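PDB 2WOL: clavulanic acid biosynthesis oligopeptide binding protein 2 from Streptomyces clavuligerus, which probably binds peptides or related small solutes as an extracellular-type solute-binding protein linked to the clavulanic acid biosynthetic pathway. Local coordinates for residues 123-128 with 149-154; 142-147 with 172-177. All blocks are in the same frame, centred on the assembly; numbering follows the deposited sequence.

Contact 1 of 2, residues 123-128 with 149-154; sequences AVQRVF and RPYPGP
Where the irregular segment 149-154 of this family 5 solute-binding protein passes residues 123-128, Gly153 and Phe128 come closest, their CA atoms 4.8 Å apart. No hydrogen bond joins the two segments; aromatic and apolar contacts hold them together. The centre is an edge-to-face (T-shaped) pair: Tyr151 turns its edge to the face of Phe128, with centroids 5.2 Å apart and planes at 78°. Its leading atom is Tyr151 CD2, 3.5 Å from Phe128 CG. With CG anti to the backbone N (chi1 178°), the Tyr151 ring extends from the loop toward the helix and crosses the Phe128 side chain at about a right angle. Further out, the tyrosine hydroxyl lies against the extended Gln125 side chain, OH 3.2 Å from Gln125 CD, with the amide plane turned 39° from the ring. The angle is too poor for a hydrogen bond from Gln125 NE2, while Gln125 OE1 accepts one from Leu161 N. Gly153 has a positive phi, and its N lies above one face of the Tyr151 ring, offset toward the rim. Pro154 then reaches the helix backbone: its CG lies 4.0 Å from Arg126 CA, and its CD meets the carbonyl of Gln125, CD to O 3.3 Å.

Contact 2 of 2, residues 142-147 with 172-177; sequences PLLDDP and IVFRLT
Leu143 O receives the backbone N-H of Thr177, N to O 2.9 Å, and also a CA-H...O contact from Leu176, CA to O 3.3 Å. The amide donor is tilted 31° from the carbonyl plane. One residue earlier, Thr177 OG1 donates to Pro142 O over 2.8 Å, lying in the carbonyl plane on a lone pair. The threonine torsion makes this possible: chi1 of 56° sets OG1 between the backbone N and the carbonyl carbon. The same rotation places CG2 beside the backbone N, 3.3 Å from Asp145 O. Thr177 thus holds two successive carbonyls of helix 140-144, while the next, Leu144 O, bonds Ser163 OG. Beside these bonds Leu144 and Leu176 cross obliquely, CD2 to CD2 3.8 Å, while Leu144 CD1 approaches Phe174 CD2 at 4.2 Å, oblique to the ring. Val124 of helix 117-127 touches both Leu144 and Phe174, continuing this apolar layer. The contact packs the short helix 140-144 by the four-stranded antiparallel sheet of this solute-binding protein, its polar bonds running from the carbonyls of Pro142 and Leu143 to the chain leaving strand 171-175.

From the N terminus, helix 117-127 supplies the first side of contact 1, and helix 140-144 follows with the first side of contact 2. The chain then returns through 149-154, closing contact 1, before strand 164-166 leads to strand 171-175, which with the residues just after it closes contact 2. The two loops therefore cross, and their centres lie 11 Å apart. They meet directly: Tyr151 N probably hydrogen-bonds Asp145 OD1 at 2.9 Å, and Phe128 CE2 packs on Asp145 CB. Helix 140-144 also meets the Phe128 side chain through Ile141. Together the contacts tie both helices and the loop after helix 140-144 to the antiparallel sheet.

Contact 1 of 2, residues 123-128 with 149-154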
# COMPACT_ATOMS: atom_id res chain seq x y z
N ALA A 123 16.30 12.37 -8.72
CA ALA A 123 15.59 11.37 -7.92
C ALA A 123 14.89 10.34 -8.81
O ALA A 123 15.00 9.13 -8.57
CB ALA A 123 14.59 12.05 -7.01
N VAL A 124 14.18 10.82 -9.83
CA VAL A 124 13.48 9.94 -10.76
C VAL A 124 14.49 9.08 -11.55
O VAL A 124 14.27 7.88 -11.75
CB VAL A 124 12.55 10.74 -11.70
CG1 VAL A 124 11.96 9.86 -12.77
CG2 VAL A 124 11.44 11.40 -10.88
N GLN A 125 15.59 9.69 -11.96
CA GLN A 125 16.65 8.97 -12.66
C GLN A 125 17.26 7.86 -11.80
O GLN A 125 17.53 6.77 -12.31
CB GLN A 125 17.73 9.94 -13.14
CG GLN A 125 17.29 10.75 -14.34
CD GLN A 125 18.28 11.81 -14.78
OE1 GLN A 125 18.09 12.42 -15.83
NE2 GLN A 125 19.30 12.07 -13.97
N ARG A 126 17.45 8.13 -10.51
CA ARG A 126 17.99 7.15 -9.56
C ARG A 126 17.21 5.83 -9.56
O ARG A 126 17.81 4.76 -9.41
CB ARG A 126 18.00 7.72 -8.14
CG ARG A 126 19.03 8.79 -7.90
CD ARG A 126 18.89 9.35 -6.50
NE ARG A 126 19.72 8.63 -5.53
CZ ARG A 126 19.27 7.94 -4.48
NH1 ARG A 126 17.96 7.84 -4.24
NH2 ARG A 126 20.13 7.34 -3.68
N VAL A 127 15.89 5.92 -9.69
CA VAL A 127 15.03 4.73 -9.71
C VAL A 127 15.48 3.73 -10.79
O VAL A 127 15.35 2.52 -10.61
CB VAL A 127 13.55 5.13 -9.90
CG1 VAL A 127 12.65 3.90 -10.06
CG2 VAL A 127 13.08 5.99 -8.72
N PHE A 128 16.02 4.25 -11.89
CA PHE A 128 16.48 3.41 -13.00
C PHE A 128 17.72 2.58 -12.67
O PHE A 128 17.98 1.58 -13.34
CB PHE A 128 16.76 4.27 -14.23
CG PHE A 128 15.52 4.73 -14.95
CD1 PHE A 128 14.71 5.72 -14.40
CD2 PHE A 128 15.17 4.20 -16.19
CE1 PHE A 128 13.58 6.16 -15.05
CE2 PHE A 128 14.03 4.63 -16.85
CZ PHE A 128 13.23 5.61 -16.29
N ARG A 149 16.20 3.22 -26.80
CA ARG A 149 17.39 3.88 -26.26
C ARG A 149 17.35 3.84 -24.73
O ARG A 149 17.12 4.87 -24.10
CB ARG A 149 17.48 5.32 -26.78
CG ARG A 149 18.86 5.94 -26.70
CD ARG A 149 18.89 7.35 -27.29
NE ARG A 149 20.20 7.97 -27.10
CZ ARG A 149 20.59 8.59 -25.99
NH1 ARG A 149 19.77 8.68 -24.95
NH2 ARG A 149 21.81 9.11 -25.92
N PRO A 150 17.53 2.64 -24.14
CA PRO A 150 17.34 2.44 -22.70
C PRO A 150 18.22 3.35 -21.84
O PRO A 150 19.38 3.58 -22.17
CB PRO A 150 17.72 0.97 -22.49
CG PRO A 150 17.49 0.34 -23.82
CD PRO A 150 17.91 1.38 -24.81
N TYR A 151 17.64 3.86 -20.77
CA TYR A 151 18.37 4.71 -19.84
C TYR A 151 18.98 3.85 -18.74
O TYR A 151 18.25 3.13 -18.04
CB TYR A 151 17.44 5.78 -19.25
CG TYR A 151 18.11 6.68 -18.25
CD1 TYR A 151 19.11 7.57 -18.64
CD2 TYR A 151 17.74 6.65 -16.91
CE1 TYR A 151 19.73 8.40 -17.72
CE2 TYR A 151 18.34 7.48 -15.98
CZ TYR A 151 19.34 8.35 -16.39
OH TYR A 151 19.96 9.17 -15.48
N PRO A 152 20.32 3.89 -18.59
CA PRO A 152 21.00 3.01 -17.65
C PRO A 152 21.15 3.57 -16.23
O PRO A 152 21.89 3.00 -15.42
CB PRO A 152 22.39 2.85 -18.28
CG PRO A 152 22.64 4.18 -18.91
CD PRO A 152 21.28 4.73 -19.33
N GLY A 153 20.45 4.66 -15.92
CA GLY A 153 20.58 5.28 -14.60
C GLY A 153 21.69 6.32 -14.56
O GLY A 153 22.55 6.35 -15.45
N PRO A 154 21.69 7.16 -13.51
CA PRO A 154 22.55 8.34 -13.46
C PRO A 154 24.01 8.08 -13.09
O PRO A 154 24.82 9.02 -13.09
CB PRO A 154 21.89 9.19 -12.37
CG PRO A 154 21.31 8.19 -11.44
CD PRO A 154 20.85 7.04 -12.30

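Contact 2 of 2, residues 142-147 with 172-177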
# COMPACT_ATOMS: atom_id res chain seq x y z
N PRO A 142 8.83 2.11 -16.80
CA PRO A 142 8.17 1.97 -18.11
C PRO A 142 7.54 3.26 -18.65
O PRO A 142 7.41 3.43 -19.87
CB PRO A 142 7.09 0.91 -17.87
CG PRO A 142 6.90 0.87 -16.40
CD PRO A 142 8.20 1.25 -15.78
N LEU A 143 7.16 4.17 -17.75
CA LEU A 143 6.54 5.43 -18.16
C LEU A 143 7.53 6.42 -18.76
O LEU A 143 7.13 7.32 -19.50
CB LEU A 143 5.79 6.07 -16.99
CG LEU A 143 4.49 5.38 -16.55
CD1 LEU A 143 4.00 6.02 -15.26
CD2 LEU A 143 3.42 5.45 -17.63
N LEU A 144 8.81 6.26 -18.45
CA LEU A 144 9.83 7.23 -18.87
C LEU A 144 10.95 6.67 -19.74
O LEU A 144 11.69 7.43 -20.36
CB LEU A 144 10.40 7.97 -17.66
CG LEU A 144 9.44 8.87 -16.88
CD1 LEU A 144 10.05 9.29 -15.57
CD2 LEU A 144 9.03 10.10 -17.70
N ASP A 145 11.08 5.35 -19.78
CA ASP A 145 12.16 4.71 -20.54
C ASP A 145 11.84 4.59 -22.03
O ASP A 145 10.72 4.21 -22.41
CB ASP A 145 12.47 3.33 -19.96
CG ASP A 145 13.91 2.91 -20.17
OD1 ASP A 145 14.77 3.77 -20.46
OD2 ASP A 145 14.20 1.70 -20.02
N ASP A 146 12.82 4.90 -22.86
CA ASP A 146 12.74 4.67 -24.29
C ASP A 146 13.30 3.27 -24.58
O ASP A 146 14.50 3.04 -24.43
CB ASP A 146 13.54 5.73 -25.04
CG ASP A 146 13.43 5.61 -26.56
OD1 ASP A 146 12.85 4.62 -27.05
OD2 ASP A 146 13.93 6.51 -27.25
N PRO A 147 12.43 2.33 -24.99
CA PRO A 147 12.87 0.96 -25.30
C PRO A 147 13.92 0.90 -26.41
O PRO A 147 14.72 -0.03 -26.44
CB PRO A 147 11.58 0.28 -25.76
CG PRO A 147 10.49 1.06 -25.09
CD PRO A 147 10.97 2.47 -25.16
N ILE A 172 9.85 21.44 -14.22
CA ILE A 172 10.13 20.07 -14.64
C ILE A 172 8.99 19.54 -15.51
O ILE A 172 7.81 19.74 -15.20
CB ILE A 172 10.45 19.14 -13.43
CG1 ILE A 172 11.02 17.80 -13.92
CG2 ILE A 172 9.24 18.97 -12.50
CD1 ILE A 172 11.79 17.03 -12.85
N VAL A 173 9.36 18.90 -16.62
CA VAL A 173 8.39 18.36 -17.58
C VAL A 173 8.64 16.87 -17.79
O VAL A 173 9.74 16.46 -18.14
CB VAL A 173 8.48 19.09 -18.95
CG1 VAL A 173 7.46 18.53 -19.93
CG2 VAL A 173 8.29 20.60 -18.78
N PHE A 174 7.60 16.06 -17.57
CA PHE A 174 7.67 14.62 -17.78
C PHE A 174 6.93 14.24 -19.07
O PHE A 174 5.72 14.44 -19.18
CB PHE A 174 7.07 13.87 -16.60
CG PHE A 174 7.79 14.08 -15.30
CD1 PHE A 174 7.39 15.09 -14.42
CD2 PHE A 174 8.86 13.27 -14.94
CE1 PHE A 174 8.06 15.29 -13.21
CE2 PHE A 174 9.53 13.46 -13.73
CZ PHE A 174 9.13 14.47 -12.87
N ARG A 175 7.67 13.70 -20.03
CA ARG A 175 7.09 13.25 -21.30
C ARG A 175 6.94 11.74 -21.26
O ARG A 175 7.90 11.00 -21.49
CB ARG A 175 7.96 13.67 -22.48
CG ARG A 175 8.09 15.18 -22.69
CD ARG A 175 9.05 15.44 -23.84
NE ARG A 175 9.09 16.84 -24.26
CZ ARG A 175 9.85 17.30 -25.25
NH1 ARG A 175 10.66 16.47 -25.91
NH2 ARG A 175 9.83 18.58 -25.57
N LEU A 176 5.73 11.28 -20.97
CA LEU A 176 5.48 9.86 -20.74
C LEU A 176 5.37 9.06 -22.03
O LEU A 176 5.04 9.61 -23.08
CB LEU A 176 4.23 9.66 -19.86
CG LEU A 176 4.08 10.50 -18.59
CD1 LEU A 176 2.81 10.14 -17.84
CD2 LEU A 176 5.29 10.39 -17.68
N THR A 177 5.65 7.77 -21.94
CA THR A 177 5.59 6.86 -23.09
C THR A 177 4.15 6.50 -23.46
O THR A 177 3.90 5.95 -24.53
CB THR A 177 6.37 5.57 -22.82
OG1 THR A 177 5.88 4.95 -21.62
CG2 THR A 177 7.86 5.86 -22.65